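Local coordinates for glycosyl hydrolases family 2, sugar binding domain protein (Bacteroides uniformis str. 3978 T3 ii, PDB 6D1P) that probably hydrolyses O-glycosyl bonds, as expected of a family 2 beta-glucuronidase from a human gut bacterium, at residues I209-D214 and Q301-R306; Q219-I224 and S265-L270; A519-E524 and R774-N779; V733-I738 and Q750-G755. All coordinates share one frame; numbering follows the deposited sequence.

Interaction 1 (I209-D214 and Q301-R306); sequences IEATTD and QHFGFR. With GOL (glycerol), chain E.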
loop_
_atom_site.group_PDB
_atom_site.type_symbol
_atom_site.label_atom_id
_atom_site.label_comp_id
_atom_site.label_asym_id
_atom_site.label_seq_id
_atom_site.Cartn_x
_atom_site.Cartn_y
_atom_site.Cartn_z
ATOM N N ILE A 209 2.203 -41.386 18.294
ATOM C CA ILE A 209 1.244 -42.364 18.779
ATOM C C ILE A 209 0.607 -43.030 17.570
ATOM O O ILE A 209 -0.130 -42.379 16.815
ATOM C CB ILE A 209 0.175 -41.730 19.675
ATOM C CG1 ILE A 209 0.828 -41.016 20.855
ATOM C CG2 ILE A 209 -0.782 -42.790 20.187
ATOM C CD1 ILE A 209 -0.162 -40.446 21.834
ATOM N N GLU A 210 0.882 -44.322 17.383
ATOM C CA GLU A 210 0.326 -45.091 16.277
ATOM C C GLU A 210 -0.617 -46.148 16.845
ATOM O O GLU A 210 -0.184 -47.190 17.344
ATOM C CB GLU A 210 1.426 -45.722 15.446
ATOM C CG GLU A 210 2.429 -44.729 14.876
ATOM C CD GLU A 210 3.301 -45.369 13.806
ATOM O OE1 GLU A 210 2.912 -46.438 13.282
ATOM O OE2 GLU A 210 4.368 -44.814 13.492
ATOM N N ALA A 211 -1.906 -45.861 16.786
ATOM C CA ALA A 211 -2.926 -46.829 17.124
ATOM C C ALA A 211 -3.264 -47.620 15.870
ATOM O O ALA A 211 -3.537 -47.035 14.817
ATOM C CB ALA A 211 -4.172 -46.137 17.679
ATOM N N THR A 212 -3.242 -48.947 15.989
ATOM C CA THR A 212 -3.506 -49.856 14.885
ATOM C C THR A 212 -4.605 -50.833 15.294
ATOM O O THR A 212 -4.654 -51.286 16.444
ATOM C CB THR A 212 -2.219 -50.605 14.481
ATOM O OG1 THR A 212 -1.728 -51.343 15.604
ATOM C CG2 THR A 212 -1.139 -49.618 14.092
ATOM N N THR A 213 -5.503 -51.133 14.357
ATOM C CA THR A 213 -6.590 -52.057 14.627
ATOM C C THR A 213 -6.939 -52.794 13.343
ATOM O O THR A 213 -6.726 -52.294 12.234
ATOM C CB THR A 213 -7.826 -51.336 15.190
ATOM O OG1 THR A 213 -8.775 -52.301 15.671
ATOM C CG2 THR A 213 -8.489 -50.504 14.111
ATOM N N ASP A 214 -7.481 -53.992 13.501
ATOM C CA ASP A 214 -7.886 -54.748 12.334
ATOM C C ASP A 214 -9.219 -54.224 11.809
ATOM O O ASP A 214 -9.943 -53.488 12.484
ATOM C CB ASP A 214 -8.012 -56.222 12.678
ATOM C CG ASP A 214 -9.065 -56.453 13.716
ATOM O OD1 ASP A 214 -8.745 -56.329 14.920
ATOM O OD2 ASP A 214 -10.231 -56.673 13.319
ATOM N N GLN A 301 -2.507 -35.991 24.739
ATOM C CA GLN A 301 -2.619 -36.253 23.311
ATOM C C GLN A 301 -3.846 -37.107 23.042
ATOM O O GLN A 301 -4.062 -38.112 23.727
ATOM C CB GLN A 301 -1.373 -36.973 22.798
ATOM C CG GLN A 301 -0.093 -36.246 23.069
ATOM C CD GLN A 301 0.170 -35.196 22.029
ATOM O OE1 GLN A 301 -0.128 -35.396 20.845
ATOM N NE2 GLN A 301 0.718 -34.057 22.459
ATOM N N HIS A 302 -4.632 -36.730 22.039
ATOM C CA HIS A 302 -5.701 -37.596 21.577
ATOM C C HIS A 302 -5.226 -38.468 20.422
ATOM O O HIS A 302 -4.258 -38.154 19.726
ATOM C CB HIS A 302 -6.917 -36.789 21.141
ATOM C CG HIS A 302 -7.489 -35.938 22.228
ATOM N ND1 HIS A 302 -6.898 -34.761 22.642
ATOM C CD2 HIS A 302 -8.594 -36.098 22.993
ATOM C CE1 HIS A 302 -7.621 -34.230 23.612
ATOM N NE2 HIS A 302 -8.655 -35.021 23.845
ATOM N N PHE A 303 -5.919 -39.584 20.235
ATOM C CA PHE A 303 -5.697 -40.453 19.088
ATOM C C PHE A 303 -6.934 -41.327 18.922
ATOM O O PHE A 303 -7.906 -41.205 19.674
ATOM C CB PHE A 303 -4.421 -41.282 19.256
ATOM C CG PHE A 303 -4.417 -42.144 20.483
ATOM C CD1 PHE A 303 -3.997 -41.631 21.699
ATOM C CD2 PHE A 303 -4.834 -43.464 20.416
ATOM C CE1 PHE A 303 -3.985 -42.415 22.831
ATOM C CE2 PHE A 303 -4.821 -44.267 21.543
ATOM C CZ PHE A 303 -4.398 -43.741 22.756
ATOM N N GLY A 304 -6.894 -42.208 17.934
ATOM C CA GLY A 304 -8.067 -42.985 17.574
ATOM C C GLY A 304 -7.701 -44.308 16.941
ATOM O O GLY A 304 -6.680 -44.438 16.255
ATOM N N PHE A 305 -8.548 -45.302 17.177
ATOM C CA PHE A 305 -8.428 -46.609 16.552
ATOM C C PHE A 305 -9.326 -46.631 15.324
ATOM O O PHE A 305 -10.543 -46.485 15.436
ATOM C CB PHE A 305 -8.798 -47.726 17.541
ATOM C CG PHE A 305 -7.796 -47.897 18.669
ATOM C CD1 PHE A 305 -7.966 -47.234 19.874
ATOM C CD2 PHE A 305 -6.682 -48.704 18.511
ATOM C CE1 PHE A 305 -7.046 -47.378 20.893
ATOM C CE2 PHE A 305 -5.764 -48.858 19.535
ATOM C CZ PHE A 305 -5.949 -48.192 20.726
ATOM N N ARG A 306 -8.733 -46.806 14.155
ATOM C CA ARG A 306 -9.535 -46.923 12.950
ATOM C C ARG A 306 -8.735 -47.688 11.912
ATOM O O ARG A 306 -7.507 -47.737 11.957
ATOM C CB ARG A 306 -9.955 -45.554 12.413
ATOM C CG ARG A 306 -8.821 -44.536 12.408
ATOM C CD ARG A 306 -8.735 -43.851 11.084
ATOM N NE ARG A 306 -7.550 -43.008 10.962
ATOM C CZ ARG A 306 -6.310 -43.464 10.799
ATOM N NH1 ARG A 306 -6.070 -44.769 10.777
ATOM N NH2 ARG A 306 -5.301 -42.617 10.661
HETATM C C1 GOL E . -4.579 -42.295 14.868
HETATM O O1 GOL E . -4.880 -41.568 16.006
HETATM C C2 GOL E . -3.051 -42.548 14.892
HETATM O O2 GOL E . -2.620 -43.027 16.132
HETATM C C3 GOL E . -2.825 -43.579 13.773
HETATM O O3 GOL E . -1.487 -43.450 13.377
#

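Interaction 2 (Q219-I224 and S265-L270); sequences QGSISI and SYQISL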
loop_
_atom_site.group_PDB
_atom_site.type_symbol
_atom_site.label_atom_id
_atom_site.label_comp_id
_atom_site.label_asym_id
_atom_site.label_seq_id
_atom_site.Cartn_x
_atom_site.Cartn_y
_atom_site.Cartn_z
ATOM N N GLN A 219 -8.775 -56.490 17.925
ATOM C CA GLN A 219 -7.706 -56.043 18.803
ATOM C C GLN A 219 -7.216 -54.657 18.408
ATOM O O GLN A 219 -7.499 -54.136 17.328
ATOM C CB GLN A 219 -6.528 -57.018 18.806
ATOM C CG GLN A 219 -6.696 -58.158 19.768
ATOM C CD GLN A 219 -6.272 -59.446 19.128
ATOM O OE1 GLN A 219 -5.603 -59.421 18.095
ATOM N NE2 GLN A 219 -6.666 -60.578 19.707
ATOM N N GLY A 220 -6.459 -54.077 19.315
ATOM C CA GLY A 220 -5.833 -52.803 19.065
ATOM C C GLY A 220 -4.429 -52.817 19.615
ATOM O O GLY A 220 -4.126 -53.488 20.606
ATOM N N SER A 221 -3.569 -52.067 18.953
ATOM C CA SER A 221 -2.199 -51.903 19.392
ATOM C C SER A 221 -1.875 -50.415 19.436
ATOM O O SER A 221 -2.332 -49.651 18.583
ATOM C CB SER A 221 -1.254 -52.643 18.457
ATOM O OG SER A 221 -0.098 -53.032 19.164
ATOM N N ILE A 222 -1.106 -50.005 20.442
ATOM C CA ILE A 222 -0.681 -48.621 20.610
ATOM C C ILE A 222 0.832 -48.634 20.708
ATOM O O ILE A 222 1.384 -48.961 21.760
ATOM C CB ILE A 222 -1.291 -47.956 21.848
ATOM C CG1 ILE A 222 -2.805 -48.156 21.892
ATOM C CG2 ILE A 222 -0.946 -46.463 21.871
ATOM C CD1 ILE A 222 -3.439 -47.701 23.195
ATOM N N SER A 223 1.511 -48.258 19.636
ATOM C CA SER A 223 2.944 -48.023 19.705
ATOM C C SER A 223 3.173 -46.544 19.997
ATOM O O SER A 223 2.569 -45.681 19.356
ATOM C CB SER A 223 3.623 -48.450 18.405
ATOM O OG SER A 223 4.953 -47.970 18.356
ATOM N N ILE A 224 4.018 -46.253 20.984
ATOM C CA ILE A 224 4.254 -44.886 21.432
ATOM C C ILE A 224 5.753 -44.629 21.467
ATOM O O ILE A 224 6.486 -45.309 22.195
ATOM C CB ILE A 224 3.630 -44.617 22.808
ATOM C CG1 ILE A 224 2.118 -44.717 22.711
ATOM C CG2 ILE A 224 4.005 -43.245 23.304
ATOM C CD1 ILE A 224 1.422 -44.316 23.973
ATOM N N SER A 265 10.395 -46.210 23.577
ATOM C CA SER A 265 9.326 -46.808 22.795
ATOM C C SER A 265 8.558 -47.765 23.686
ATOM O O SER A 265 9.144 -48.439 24.538
ATOM C CB SER A 265 9.867 -47.531 21.562
ATOM O OG SER A 265 10.643 -46.650 20.770
ATOM N N TYR A 266 7.243 -47.798 23.495
ATOM C CA TYR A 266 6.350 -48.575 24.334
ATOM C C TYR A 266 5.209 -49.053 23.460
ATOM O O TYR A 266 4.749 -48.312 22.589
ATOM C CB TYR A 266 5.819 -47.746 25.509
ATOM C CG TYR A 266 6.922 -47.010 26.237
ATOM C CD1 TYR A 266 7.297 -45.724 25.854
ATOM C CD2 TYR A 266 7.614 -47.614 27.281
ATOM C CE1 TYR A 266 8.308 -45.057 26.499
ATOM C CE2 TYR A 266 8.631 -46.951 27.934
ATOM C CZ TYR A 266 8.978 -45.672 27.540
ATOM O OH TYR A 266 9.992 -45.003 28.190
ATOM N N GLN A 267 4.769 -50.293 23.672
ATOM C CA GLN A 267 3.671 -50.840 22.887
ATOM C C GLN A 267 2.661 -51.512 23.802
ATOM O O GLN A 267 2.996 -52.457 24.522
ATOM C CB GLN A 267 4.177 -51.807 21.822
ATOM C CG GLN A 267 3.158 -51.999 20.725
ATOM C CD GLN A 267 3.576 -53.067 19.762
ATOM O OE1 GLN A 267 2.922 -54.104 19.646
ATOM N NE2 GLN A 267 4.682 -52.833 19.068
ATOM N N ILE A 268 1.430 -51.027 23.749
ATOM C CA ILE A 268 0.366 -51.414 24.660
ATOM C C ILE A 268 -0.674 -52.201 23.877
ATOM O O ILE A 268 -0.898 -51.967 22.683
ATOM C CB ILE A 268 -0.235 -50.162 25.341
ATOM C CG1 ILE A 268 0.778 -49.560 26.324
ATOM C CG2 ILE A 268 -1.543 -50.481 26.038
ATOM C CD1 ILE A 268 1.302 -48.190 25.939
ATOM N N SER A 269 -1.276 -53.176 24.549
ATOM C CA SER A 269 -2.268 -54.078 23.980
ATOM C C SER A 269 -3.667 -53.625 24.381
ATOM O O SER A 269 -3.843 -52.974 25.413
ATOM C CB SER A 269 -2.011 -55.512 24.470
ATOM O OG SER A 269 -1.477 -55.532 25.801
ATOM N N LEU A 270 -4.666 -53.976 23.563
ATOM C CA LEU A 270 -6.038 -53.561 23.854
ATOM C C LEU A 270 -7.031 -54.366 23.032
ATOM O O LEU A 270 -6.875 -54.488 21.813
ATOM C CB LEU A 270 -6.230 -52.062 23.578
ATOM C CG LEU A 270 -7.617 -51.438 23.771
ATOM C CD1 LEU A 270 -8.032 -51.365 25.240
ATOM C CD2 LEU A 270 -7.638 -50.051 23.160
#

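Interaction 3 (A519-E524 and R774-N779); sequences AGRHME and RIQAAN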
loop_
_atom_site.group_PDB
_atom_site.type_symbol
_atom_site.label_atom_id
_atom_site.label_comp_id
_atom_site.label_asym_id
_atom_site.label_seq_id
_atom_site.Cartn_x
_atom_site.Cartn_y
_atom_site.Cartn_z
ATOM N N ALA A 519 -24.647 -15.742 -4.773
ATOM C CA ALA A 519 -25.694 -15.801 -3.762
ATOM C C ALA A 519 -26.793 -14.787 -4.062
ATOM O O ALA A 519 -26.521 -13.611 -4.360
ATOM C CB ALA A 519 -25.102 -15.550 -2.375
ATOM N N GLY A 520 -28.035 -15.278 -4.058
ATOM C CA GLY A 520 -29.217 -14.466 -4.288
ATOM C C GLY A 520 -29.603 -14.251 -5.735
ATOM O O GLY A 520 -30.589 -13.551 -5.993
ATOM N N ARG A 521 -28.856 -14.798 -6.692
ATOM C CA ARG A 521 -29.271 -14.783 -8.093
ATOM C C ARG A 521 -29.979 -16.103 -8.422
ATOM O O ARG A 521 -29.488 -17.172 -8.050
ATOM C CB ARG A 521 -28.066 -14.564 -9.009
ATOM C CG ARG A 521 -28.373 -14.712 -10.485
ATOM C CD ARG A 521 -27.097 -14.576 -11.297
ATOM N NE ARG A 521 -26.660 -13.183 -11.361
ATOM C CZ ARG A 521 -25.436 -12.802 -11.730
ATOM N NH1 ARG A 521 -24.521 -13.714 -12.059
ATOM N NH2 ARG A 521 -25.114 -11.508 -11.759
ATOM N N HIS A 522 -31.130 -16.022 -9.105
ATOM C CA HIS A 522 -31.904 -17.203 -9.490
ATOM C C HIS A 522 -32.370 -17.056 -10.937
ATOM O O HIS A 522 -32.116 -16.044 -11.600
ATOM C CB HIS A 522 -33.093 -17.426 -8.545
ATOM C CG HIS A 522 -32.718 -17.360 -7.103
ATOM N ND1 HIS A 522 -32.258 -18.455 -6.405
ATOM C CD2 HIS A 522 -32.672 -16.314 -6.241
ATOM C CE1 HIS A 522 -31.973 -18.092 -5.165
ATOM N NE2 HIS A 522 -32.221 -16.800 -5.039
ATOM N N MET A 523 -33.072 -18.079 -11.423
ATOM C CA MET A 523 -33.505 -18.103 -12.815
ATOM C C MET A 523 -34.644 -19.106 -12.980
ATOM O O MET A 523 -34.530 -20.253 -12.532
ATOM C CB MET A 523 -32.323 -18.454 -13.728
ATOM C CG MET A 523 -32.686 -18.686 -15.179
ATOM S SD MET A 523 -33.596 -17.323 -15.917
ATOM C CE MET A 523 -32.524 -15.924 -15.575
ATOM N N GLU A 524 -35.742 -18.667 -13.606
ATOM C CA GLU A 524 -36.873 -19.556 -13.863
ATOM C C GLU A 524 -36.489 -20.620 -14.883
ATOM O O GLU A 524 -35.789 -20.335 -15.864
ATOM C CB GLU A 524 -38.079 -18.770 -14.387
ATOM C CG GLU A 524 -38.742 -17.826 -13.387
ATOM C CD GLU A 524 -39.544 -18.545 -12.309
ATOM O OE1 GLU A 524 -39.749 -19.783 -12.402
ATOM O OE2 GLU A 524 -39.957 -17.862 -11.347
ATOM N N ARG A 774 -18.704 -2.989 -4.946
ATOM C CA ARG A 774 -19.076 -3.247 -6.332
ATOM C C ARG A 774 -19.463 -4.712 -6.493
ATOM O O ARG A 774 -18.718 -5.607 -6.085
ATOM C CB ARG A 774 -17.940 -2.898 -7.292
ATOM C CG ARG A 774 -18.275 -3.191 -8.729
ATOM C CD ARG A 774 -17.040 -3.034 -9.567
ATOM N NE ARG A 774 -16.515 -1.696 -9.379
ATOM C CZ ARG A 774 -15.223 -1.379 -9.362
ATOM N NH1 ARG A 774 -14.285 -2.307 -9.532
ATOM N NH2 ARG A 774 -14.877 -0.117 -9.181
ATOM N N ILE A 775 -20.612 -4.954 -7.111
ATOM C CA ILE A 775 -21.151 -6.301 -7.200
ATOM C C ILE A 775 -22.155 -6.331 -8.341
ATOM O O ILE A 775 -22.946 -5.398 -8.519
ATOM C CB ILE A 775 -21.779 -6.723 -5.843
ATOM C CG1 ILE A 775 -22.325 -8.139 -5.871
ATOM C CG2 ILE A 775 -22.896 -5.804 -5.471
ATOM C CD1 ILE A 775 -22.778 -8.620 -4.492
ATOM N N GLN A 776 -22.125 -7.415 -9.112
ATOM C CA GLN A 776 -23.150 -7.623 -10.128
ATOM C C GLN A 776 -24.523 -7.770 -9.488
ATOM O O GLN A 776 -24.666 -8.372 -8.420
ATOM C CB GLN A 776 -22.846 -8.868 -10.943
ATOM C CG GLN A 776 -21.689 -8.697 -11.896
ATOM C CD GLN A 776 -21.420 -9.988 -12.645
ATOM O OE1 GLN A 776 -22.273 -10.881 -12.686
ATOM N NE2 GLN A 776 -20.225 -10.107 -13.209
ATOM N N ALA A 777 -25.535 -7.222 -10.152
ATOM C CA ALA A 777 -26.899 -7.319 -9.656
ATOM C C ALA A 777 -27.371 -8.776 -9.654
ATOM O O ALA A 777 -26.928 -9.601 -10.458
ATOM C CB ALA A 777 -27.824 -6.467 -10.516
ATOM N N ALA A 778 -28.261 -9.092 -8.715
ATOM C CA ALA A 778 -28.834 -10.427 -8.556
ATOM C C ALA A 778 -30.315 -10.293 -8.889
ATOM O O ALA A 778 -31.096 -9.822 -8.056
ATOM C CB ALA A 778 -28.622 -10.955 -7.144
ATOM N N ASN A 779 -30.684 -10.666 -10.114
ATOM C CA ASN A 779 -32.037 -10.448 -10.637
ATOM C C ASN A 779 -32.460 -8.985 -10.476
ATOM O O ASN A 779 -33.525 -8.674 -9.942
ATOM C CB ASN A 779 -33.041 -11.405 -9.977
ATOM C CG ASN A 779 -32.661 -12.862 -10.178
ATOM O OD1 ASN A 779 -32.325 -13.569 -9.227
ATOM N ND2 ASN A 779 -32.692 -13.314 -11.430
HETATM O O HOH W 1 -28.898 -11.480 -11.993
HETATM O O HOH W 2 -21.978 -13.745 -14.211
#

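Interaction 4 (V733-I738 and Q750-G755); sequences VQAELI and QFIEFG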
loop_
_atom_site.group_PDB
_atom_site.type_symbol
_atom_site.label_atom_id
_atom_site.label_comp_id
_atom_site.label_asym_id
_atom_site.label_seq_id
_atom_site.Cartn_x
_atom_site.Cartn_y
_atom_site.Cartn_z
ATOM N N VAL A 733 -29.354 -1.167 2.435
ATOM C CA VAL A 733 -29.761 -0.328 1.319
ATOM C C VAL A 733 -29.789 -1.198 0.071
ATOM O O VAL A 733 -28.894 -2.028 -0.135
ATOM C CB VAL A 733 -28.799 0.869 1.152
ATOM C CG1 VAL A 733 -28.970 1.528 -0.202
ATOM C CG2 VAL A 733 -29.022 1.879 2.256
ATOM N N GLN A 734 -30.812 -1.005 -0.761
ATOM C CA GLN A 734 -31.038 -1.834 -1.936
ATOM C C GLN A 734 -31.087 -0.972 -3.185
ATOM O O GLN A 734 -31.778 0.053 -3.214
ATOM C CB GLN A 734 -32.343 -2.625 -1.798
ATOM C CG GLN A 734 -32.693 -3.414 -3.045
ATOM C CD GLN A 734 -34.001 -4.185 -2.910
ATOM O OE1 GLN A 734 -34.039 -5.295 -2.363
ATOM N NE2 GLN A 734 -35.079 -3.598 -3.417
ATOM N N ALA A 735 -30.344 -1.374 -4.206
ATOM C CA ALA A 735 -30.462 -0.788 -5.533
ATOM C C ALA A 735 -31.276 -1.723 -6.419
ATOM O O ALA A 735 -31.075 -2.937 -6.405
ATOM C CB ALA A 735 -29.087 -0.534 -6.162
ATOM N N GLU A 736 -32.188 -1.150 -7.192
ATOM C CA GLU A 736 -33.062 -1.895 -8.080
ATOM C C GLU A 736 -32.895 -1.350 -9.488
ATOM O O GLU A 736 -33.005 -0.141 -9.699
ATOM C CB GLU A 736 -34.529 -1.770 -7.629
ATOM C CG GLU A 736 -35.479 -2.782 -8.269
ATOM C CD GLU A 736 -36.933 -2.533 -7.897
ATOM O OE1 GLU A 736 -37.400 -1.385 -8.051
ATOM O OE2 GLU A 736 -37.606 -3.480 -7.426
ATOM N N LEU A 737 -32.612 -2.228 -10.445
ATOM C CA LEU A 737 -32.605 -1.836 -11.845
ATOM C C LEU A 737 -34.020 -2.008 -12.391
ATOM O O LEU A 737 -34.613 -3.084 -12.243
ATOM C CB LEU A 737 -31.606 -2.684 -12.632
ATOM C CG LEU A 737 -30.161 -2.538 -12.148
ATOM C CD1 LEU A 737 -29.224 -3.525 -12.801
ATOM C CD2 LEU A 737 -29.672 -1.113 -12.402
ATOM N N ILE A 738 -34.576 -0.947 -12.984
ATOM C CA ILE A 738 -35.918 -1.000 -13.558
ATOM C C ILE A 738 -35.857 -0.533 -15.007
ATOM O O ILE A 738 -34.919 0.145 -15.420
ATOM C CB ILE A 738 -36.954 -0.152 -12.779
ATOM C CG1 ILE A 738 -36.613 1.333 -12.921
ATOM C CG2 ILE A 738 -37.025 -0.585 -11.325
ATOM C CD1 ILE A 738 -37.721 2.247 -12.472
ATOM N N GLN A 750 -25.739 -6.291 -14.448
ATOM C CA GLN A 750 -24.785 -5.179 -14.392
ATOM C C GLN A 750 -24.117 -5.087 -13.029
ATOM O O GLN A 750 -24.766 -5.219 -11.982
ATOM C CB GLN A 750 -25.478 -3.835 -14.667
ATOM C CG GLN A 750 -25.921 -3.575 -16.105
ATOM C CD GLN A 750 -27.189 -4.331 -16.493
ATOM O OE1 GLN A 750 -27.780 -5.070 -15.682
ATOM N NE2 GLN A 750 -27.603 -4.164 -17.745
ATOM N N PHE A 751 -22.814 -4.844 -13.054
ATOM C CA PHE A 751 -22.116 -4.350 -11.874
ATOM C C PHE A 751 -22.747 -3.054 -11.388
ATOM O O PHE A 751 -23.057 -2.153 -12.176
ATOM C CB PHE A 751 -20.631 -4.115 -12.174
ATOM C CG PHE A 751 -19.789 -5.334 -11.992
ATOM C CD1 PHE A 751 -19.570 -5.849 -10.722
ATOM C CD2 PHE A 751 -19.232 -5.988 -13.088
ATOM C CE1 PHE A 751 -18.799 -7.006 -10.537
ATOM C CE2 PHE A 751 -18.455 -7.111 -12.913
ATOM C CZ PHE A 751 -18.237 -7.631 -11.633
ATOM N N ILE A 752 -22.927 -2.966 -10.075
ATOM C CA ILE A 752 -23.424 -1.769 -9.418
ATOM C C ILE A 752 -22.418 -1.386 -8.344
ATOM O O ILE A 752 -21.852 -2.264 -7.683
ATOM C CB ILE A 752 -24.835 -2.000 -8.833
ATOM C CG1 ILE A 752 -25.846 -2.152 -9.962
ATOM C CG2 ILE A 752 -25.275 -0.824 -8.007
ATOM C CD1 ILE A 752 -27.100 -2.869 -9.520
ATOM N N GLU A 753 -22.178 -0.079 -8.196
ATOM C CA GLU A 753 -21.207 0.476 -7.258
ATOM C C GLU A 753 -21.862 1.417 -6.256
ATOM O O GLU A 753 -22.685 2.253 -6.622
ATOM C CB GLU A 753 -20.125 1.256 -7.985
ATOM C CG GLU A 753 -19.342 0.411 -8.936
ATOM C CD GLU A 753 -18.324 1.227 -9.680
ATOM O OE1 GLU A 753 -18.412 2.466 -9.599
ATOM O OE2 GLU A 753 -17.445 0.636 -10.336
ATOM N N PHE A 754 -21.446 1.321 -5.005
ATOM C CA PHE A 754 -21.968 2.164 -3.952
ATOM C C PHE A 754 -20.930 3.189 -3.500
ATOM O O PHE A 754 -19.724 2.937 -3.514
ATOM C CB PHE A 754 -22.415 1.320 -2.764
ATOM C CG PHE A 754 -23.550 0.405 -3.068
ATOM C CD1 PHE A 754 -23.330 -0.959 -3.223
ATOM C CD2 PHE A 754 -24.847 0.901 -3.199
ATOM C CE1 PHE A 754 -24.392 -1.831 -3.486
ATOM C CE2 PHE A 754 -25.920 0.041 -3.469
ATOM C CZ PHE A 754 -25.689 -1.331 -3.609
ATOM N N GLY A 755 -21.423 4.362 -3.108
ATOM C CA GLY A 755 -20.588 5.388 -2.525
ATOM C C GLY A 755 -21.317 6.008 -1.350
ATOM O O GLY A 755 -22.497 5.739 -1.118
#

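Interaction 1 (I209-D214 and Q301-R306)
Ile-209 and Ala-211 meet Phe-303 and Phe-305 where two edge strands approach, 25° from parallel, with no direct hydrogen bond between them. The CB of Phe-303 lies 3.3 Å from O1 of a glycerol, probably from the crystallisation liquor. With chi1 at 58°, CG is placed between the backbone N and the carbonyl carbon, and the ring swings under Ile-209. There the methyl CG2 of Ile-209 sits over one ring face, 3.7 Å from CG of Phe-303, in a CH-pi contact. CD1 of the ring also meets CD1 of Ile-209, while CD2 lies 3.9 Å from Ala-211 CB. Further round the ring, CE1 of Phe-303 is still 4.2 Å from Ile-209 CG2. The same Ala-211 CB lies over a face of Phe-305, 3.7 Å from its CE2. The glycerol bridges the backbones: its O2 donates to Ile-209 O (2.7 Å) and accepts from Ala-211 N (3.0 Å), whereas O1 accepts from Gly-304 N. Were Phe-303 an alanine, the methyl CG2 of Ile-209 would probably lose the ring face it rests on, and Ala-211 CB part of its apolar packing. The pair belongs to the immunoglobulin-like sandwich of family 2 enzymes: strand 203-213 edges one sheet, strand 295-303 the other, with Ile-222 of strand 219-229 and Cys-286 of strand 284-292 packed against Ile-209 and Phe-303.

Interaction 2 (Q219-I224 and S265-L270)
Leu-270 pairs with Gly-220, and Ile-222 and Ile-224 with Ile-268 and Tyr-266, in an antiparallel ladder of the three-stranded sheet of the immunoglobulin-like sandwich. Leu-270, Ile-222 and Ile-224 have the most area buried by the contact; all three pairs are hydrogen-bonded ones, and their side chains share one sheet face. Ile-222 and Ile-268 stand side by side, CB to CB 4.3 Å, while their backbones exchange two well-directed bonds, Ile-222 N to Ile-268 O at 3.0 Å and Ile-268 N to Ile-222 O at 2.9 Å. Ile-224 reaches diagonally, its CD1 4.3 Å from Ile-268 CD1. Leu-270 lies opposite a glycine; its side chain packs on Phe-305 and Tyr-284, as Ile-224 does on Cys-286, so this face is the one turned to the sandwich interior. Ser-221, Ser-223 and Gln-267 occupy the other face. At the Leu-270 end the ladder is uneven: Gly-220 N donates to Leu-270 O at 2.6 Å, but the return bond from Leu-270 N to Gly-220 O is weak.

Interaction 3 (A519-E524 and R774-N779)
Arg-521 lays its guanidinium nearly coplanar with the amide of Gln-776, the two planes 22° apart, and spends both hydrogens of NH2 on the other segment. One runs to Gln-776 OE1 (3.1 Å), in the guanidinium plane and on a lone pair of the amide oxygen; the other meets Ala-777 O at 2.9 Å. The side chain is extended as far as CD, and a bend at chi3 (-75°) turns the guanidinium edge toward these acceptors. A water accepts from Arg-521 NE and Asn-779 N and donates to Ala-777 O. These residues join a loop of the TIM barrel domain to the C-terminal beta-sandwich, at and just past the end of its short edge strand 774-776. A leucine in place of Arg-521 would probably leave Gln-776 OE1 and Ala-777 O without this direct donor and the glutamine amide less firmly fixed. Asn-779 crosses His-522 at about a right angle, ring and amide planes only 10° apart, and grips its backbone: OD1 accepts from His-522 N (2.7 Å) on a lone pair, and ND2, which also donates to Leu-746 O, reaches His-522 O (2.8 Å) from above the carbonyl plane. The imidazole turns instead to Tyr-626 and Ser-629.

Interaction 4 (V733-I738 and Q750-G755)
Ala-735 and Ile-752 mark the nearest backbone approach, CA to CA 8.1 Å, between two strands that belong to opposing sheets of the C-terminal beta-sandwich. The segment axes come within 9.5 Å and run 142° apart, roughly antiparallel but far from aligned, and the spacing is that of packed sheets: no hydrogen bond crosses, and side chains alone fill the interval. Ala-735, Leu-737, Ile-752 and Phe-754 all point inward and are buried, while Gln-734 and Glu-736 alternate to the outer face, where Glu-736 forms a salt bridge with Arg-744. The small Ala-735 is met by two larger residues, its CB lying 4.2 Å from CG2 of Ile-752 and just as far from CE2 of Phe-754. Further along, Leu-737 and Ile-752 reach toward each other tip to tip, with Leu-737 CD1 4.0 Å from Ile-752 CD1. In Ile-752, CG1 lies beside the backbone N (chi1 -69°) and carries CD1 toward the leucine, while CG2, anti to that N, faces the alanine. Strand 781-787, next to strand 730-738 in its sheet, continues this layer, Ala-782 touching Ile-752 and Ile-784 touching Phe-754. At the margin the side chain of Gln-750 folds back at chi2 (77°), and an amide oxygen comes to rest against an apolar branch, Gln-750 OE1 lying 3.6 Å from Leu-737 CD1.

In the fold
The four contacts form two clusters on opposite sides of the chain's centre, interactions 1 and 3 lying about 48 Å apart between centres. Interactions 1 and 2, centres 9 Å apart, come first, in one immunoglobulin-like domain; both segments of interaction 2 lie between those of interaction 1, and Phe-305 packs on Ile-222 and Leu-270. Interactions 3 and 4, centres 11 Å apart, follow, with 733-738 and 750-755 between 519-524 and 774-779; neighbouring strands 751-756 and 774-776 also carry a salt bridge from Arg-774 to Glu-753. Interactions 1 and 4 join the two sheets of their sandwiches, interaction 2 pairs strands within one sheet, and interaction 3 ties the C-terminal sandwich to the TIM barrel domain.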